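Local coordinates for transcription inhibitor protein Gfh1 (Thermus thermophilus, PDB 2F23) that inhibits all catalytic activities of RNA polymerase by partly occluding its substrate-binding site and preventing NTP binding, at residues 20-25 with 56-61. Sequence-based numbering, arbitrary orientation.
Sequences ERERER and ARIEAR
The carboxylate of Glu22 reaches across from helix 9-37 to the guanidinium of Arg61 on helix 46-71, meeting it at the edge with the two planes turned 66° apart. Glu22 OE1 and Arg61 NE lie 3.5 Å from each other, a salt bridge without a direct hydrogen bond. The other carboxylate oxygen of Glu22 is held more closely: Glu22 OE2 takes a short salt bridge of 2.7 Å from Arg25 NH1, one turn further along the same helix, and a proton from a water. That water lies in the guanidinium plane of Arg61 and accepts from its NH2 at 2.8 Å, linking the two helices a second time. One carboxylate thus serves two arginines, and its charge probably eases the closeness of Arg25 NH1 and Arg61 NE, 5.1 Å apart. The bend of Arg61 at chi3 (72°) turns NE and the guanidinium toward Glu22; Arg61 CD also lies against Glu22 OE1. Were Glu22 an alanine, Arg25 and Arg61 would probably lose their shared counter-charge, and both guanidinium groups would be freer to turn. Beside this polar group, Ile58 faces the backbone of helix 9-37 with both branches: CG2 lies 3.4 Å from Glu22 O, and CD1, carried by CG1, comes within 3.6 Å of Arg25 O and also touches Arg25 CB. The segment axes run antiparallel at 156° and are 9.5 Å apart at closest, the pairing of an antiparallel coiled-coil hairpin such as forms the N-terminal domain of the GreA/GreB family. Ile58 also packs on Leu26 and Ala29 of helix 9-37, while Glu22 rests on Ile62 and Leu65 of helix 46-71.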
ATOM      1  N   GLU A  20      12.056  -4.729   3.072  1.00 13.93           N
ATOM      2  CA  GLU A  20      13.438  -4.563   3.508  1.00 16.39           C
ATOM      3  C   GLU A  20      13.589  -3.270   4.299  1.00 16.17           C
ATOM      4  O   GLU A  20      14.273  -3.237   5.322  1.00 17.67           O
ATOM      5  CB  GLU A  20      14.377  -4.553   2.301  1.00 18.71           C
ATOM      6  CG  GLU A  20      14.335  -5.834   1.487  1.00 24.76           C
ATOM      7  CD  GLU A  20      14.859  -7.037   2.249  1.00 28.45           C
ATOM      8  OE1 GLU A  20      14.351  -7.323   3.356  1.00 31.61           O
ATOM      9  OE2 GLU A  20      15.780  -7.706   1.735  1.00 31.33           O
ATOM     10  N   ARG A  21      12.942  -2.209   3.827  1.00 15.43           N
ATOM     11  CA  ARG A  21      13.011  -0.923   4.502  1.00 15.78           C
ATOM     12  C   ARG A  21      12.337  -1.020   5.868  1.00 15.28           C
ATOM     13  O   ARG A  21      12.827  -0.465   6.849  1.00 15.28           O
ATOM     14  CB  ARG A  21      12.346   0.164   3.649  1.00 20.97           C
ATOM     15  CG  ARG A  21      13.222   0.693   2.506  1.00 26.29           C
ATOM     16  CD  ARG A  21      13.798  -0.435   1.656  1.00 32.81           C
ATOM     17  NE  ARG A  21      14.583   0.047   0.519  1.00 38.02           N
ATOM     18  CZ  ARG A  21      14.081   0.730  -0.506  1.00 38.60           C
ATOM     19  NH1 ARG A  21      12.788   1.021  -0.546  1.00 40.16           N
ATOM     20  NH2 ARG A  21      14.873   1.117  -1.497  1.00 40.37           N
ATOM     21  N   GLU A  22      11.222  -1.739   5.935  1.00 13.73           N
ATOM     22  CA  GLU A  22      10.527  -1.886   7.209  1.00 13.67           C
ATOM     23  C   GLU A  22      11.360  -2.687   8.210  1.00 12.66           C
ATOM     24  O   GLU A  22      11.319  -2.412   9.407  1.00 12.57           O
ATOM     25  CB  GLU A  22       9.162  -2.554   7.009  1.00 15.39           C
ATOM     26  CG  GLU A  22       8.123  -1.660   6.346  1.00 21.04           C
ATOM     27  CD  GLU A  22       7.901  -0.367   7.105  1.00 23.92           C
ATOM     28  OE1 GLU A  22       7.710  -0.424   8.339  1.00 27.37           O
ATOM     29  OE2 GLU A  22       7.913   0.707   6.471  1.00 28.50           O
ATOM     30  N   ARG A  23      12.107  -3.681   7.732  1.00 12.69           N
ATOM     31  CA  ARG A  23      12.940  -4.469   8.637  1.00 13.69           C
ATOM     32  C   ARG A  23      14.025  -3.570   9.226  1.00 14.46           C
ATOM     33  O   ARG A  23      14.415  -3.728  10.385  1.00 15.42           O
ATOM     34  CB  ARG A  23      13.595  -5.649   7.911  1.00 13.45           C
ATOM     35  CG  ARG A  23      12.641  -6.764   7.491  1.00 14.41           C
ATOM     36  CD  ARG A  23      13.438  -7.974   7.022  1.00 17.65           C
ATOM     37  NE  ARG A  23      12.641  -8.983   6.326  1.00 19.03           N
ATOM     38  CZ  ARG A  23      11.678  -9.715   6.874  1.00 20.93           C
ATOM     39  NH1 ARG A  23      11.355  -9.565   8.154  1.00 22.00           N
ATOM     40  NH2 ARG A  23      11.047 -10.622   6.137  1.00 20.22           N
ATOM     41  N   GLU A  24      14.515  -2.633   8.421  1.00 14.69           N
ATOM     42  CA  GLU A  24      15.546  -1.706   8.875  1.00 17.20           C
ATOM     43  C   GLU A  24      14.967  -0.840   9.987  1.00 15.97           C
ATOM     44  O   GLU A  24      15.606  -0.619  11.019  1.00 15.23           O
ATOM     45  CB  GLU A  24      16.016  -0.821   7.716  1.00 20.16           C
ATOM     46  CG  GLU A  24      16.740  -1.581   6.614  1.00 27.04           C
ATOM     47  CD  GLU A  24      17.061  -0.712   5.411  1.00 29.82           C
ATOM     48  OE1 GLU A  24      17.720  -1.215   4.476  1.00 33.39           O
ATOM     49  OE2 GLU A  24      16.653   0.469   5.392  1.00 32.86           O
ATOM     50  N   ARG A  25      13.748  -0.359   9.772  1.00 14.69           N
ATOM     51  CA  ARG A  25      13.080   0.475  10.759  1.00 14.08           C
ATOM     52  C   ARG A  25      12.811  -0.305  12.039  1.00 14.76           C
ATOM     53  O   ARG A  25      12.879   0.253  13.135  1.00 13.91           O
ATOM     54  CB  ARG A  25      11.770   1.017  10.188  1.00 15.68           C
ATOM     55  CG  ARG A  25      11.990   1.925   8.988  1.00 18.42           C
ATOM     56  CD  ARG A  25      10.697   2.288   8.283  1.00 24.16           C
ATOM     57  NE  ARG A  25      10.966   3.072   7.081  1.00 27.76           N
ATOM     58  CZ  ARG A  25      10.034   3.512   6.244  1.00 27.11           C
ATOM     59  NH1 ARG A  25       8.755   3.248   6.471  1.00 28.59           N
ATOM     60  NH2 ARG A  25      10.383   4.213   5.173  1.00 29.69           N
ATOM     61  N   ALA A  56       5.568  -1.801  17.590  1.00  9.92           N
ATOM     62  CA  ALA A  56       4.400  -2.596  17.224  1.00 10.47           C
ATOM     63  C   ALA A  56       3.829  -2.159  15.878  1.00 11.13           C
ATOM     64  O   ALA A  56       3.365  -2.993  15.095  1.00 12.92           O
ATOM     65  CB  ALA A  56       3.331  -2.486  18.304  1.00 10.48           C
ATOM     66  N   ARG A  57       3.856  -0.855  15.613  1.00 10.98           N
ATOM     67  CA  ARG A  57       3.332  -0.332  14.355  1.00 11.39           C
ATOM     68  C   ARG A  57       4.122  -0.926  13.200  1.00 11.59           C
ATOM     69  O   ARG A  57       3.551  -1.364  12.199  1.00 12.21           O
ATOM     70  CB  ARG A  57       3.436   1.197  14.312  1.00 10.38           C
ATOM     71  CG  ARG A  57       2.785   1.826  13.074  1.00 13.68           C
ATOM     72  CD  ARG A  57       2.928   3.342  13.055  1.00 14.61           C
ATOM     73  NE  ARG A  57       4.291   3.774  12.760  1.00 15.15           N
ATOM     74  CZ  ARG A  57       4.846   3.722  11.553  1.00 19.55           C
ATOM     75  NH1 ARG A  57       6.092   4.135  11.377  1.00 19.05           N
ATOM     76  NH2 ARG A  57       4.152   3.262  10.520  1.00 18.39           N
ATOM     77  N   ILE A  58       5.441  -0.947  13.347  1.00 10.35           N
ATOM     78  CA  ILE A  58       6.309  -1.486  12.304  1.00 10.79           C
ATOM     79  C   ILE A  58       6.102  -2.988  12.146  1.00 11.49           C
ATOM     80  O   ILE A  58       5.992  -3.495  11.031  1.00 11.63           O
ATOM     81  CB  ILE A  58       7.790  -1.200  12.623  1.00  9.72           C
ATOM     82  CG1 ILE A  58       8.016   0.314  12.677  1.00 12.74           C
ATOM     83  CG2 ILE A  58       8.692  -1.835  11.557  1.00 10.88           C
ATOM     84  CD1 ILE A  58       9.333   0.717  13.311  1.00 13.04           C
ATOM     85  N   GLU A  59       6.049  -3.702  13.266  1.00 11.68           N
ATOM     86  CA  GLU A  59       5.849  -5.146  13.223  1.00 11.46           C
ATOM     87  C   GLU A  59       4.576  -5.520  12.479  1.00 11.25           C
ATOM     88  O   GLU A  59       4.561  -6.499  11.736  1.00 12.98           O
ATOM     89  CB  GLU A  59       5.809  -5.715  14.640  1.00 14.15           C
ATOM     90  CG  GLU A  59       7.113  -5.531  15.384  1.00 15.71           C
ATOM     91  CD  GLU A  59       7.024  -5.957  16.830  1.00 20.62           C
ATOM     92  OE1 GLU A  59       6.007  -5.639  17.480  1.00 23.60           O
ATOM     93  OE2 GLU A  59       7.978  -6.594  17.320  1.00 24.20           O
ATOM     94  N   ALA A  60       3.518  -4.737  12.668  1.00 11.02           N
ATOM     95  CA  ALA A  60       2.244  -5.001  12.005  1.00 11.47           C
ATOM     96  C   ALA A  60       2.370  -4.842  10.494  1.00 11.69           C
ATOM     97  O   ALA A  60       1.763  -5.591   9.731  1.00 13.23           O
ATOM     98  CB  ALA A  60       1.167  -4.068  12.542  1.00 12.64           C
ATOM     99  N   ARG A  61       3.149  -3.857  10.059  1.00 10.83           N
ATOM    100  CA  ARG A  61       3.337  -3.636   8.633  1.00  9.86           C
ATOM    101  C   ARG A  61       4.130  -4.802   8.055  1.00 11.75           C
ATOM    102  O   ARG A  61       3.806  -5.316   6.986  1.00 10.85           O
ATOM    103  CB  ARG A  61       4.078  -2.316   8.389  1.00 10.23           C
ATOM    104  CG  ARG A  61       3.290  -1.077   8.802  1.00 12.22           C
ATOM    105  CD  ARG A  61       4.162   0.168   8.774  1.00 14.98           C
ATOM    106  NE  ARG A  61       4.494   0.610   7.421  1.00 15.66           N
ATOM    107  CZ  ARG A  61       3.643   1.220   6.602  1.00 17.71           C
ATOM    108  NH1 ARG A  61       2.399   1.462   6.991  1.00 20.02           N
ATOM    109  NH2 ARG A  61       4.043   1.607   5.398  1.00 21.14           N
TER
HETATM  110  O   HOH W   1       6.589   1.646   4.244  1.00 34.56           O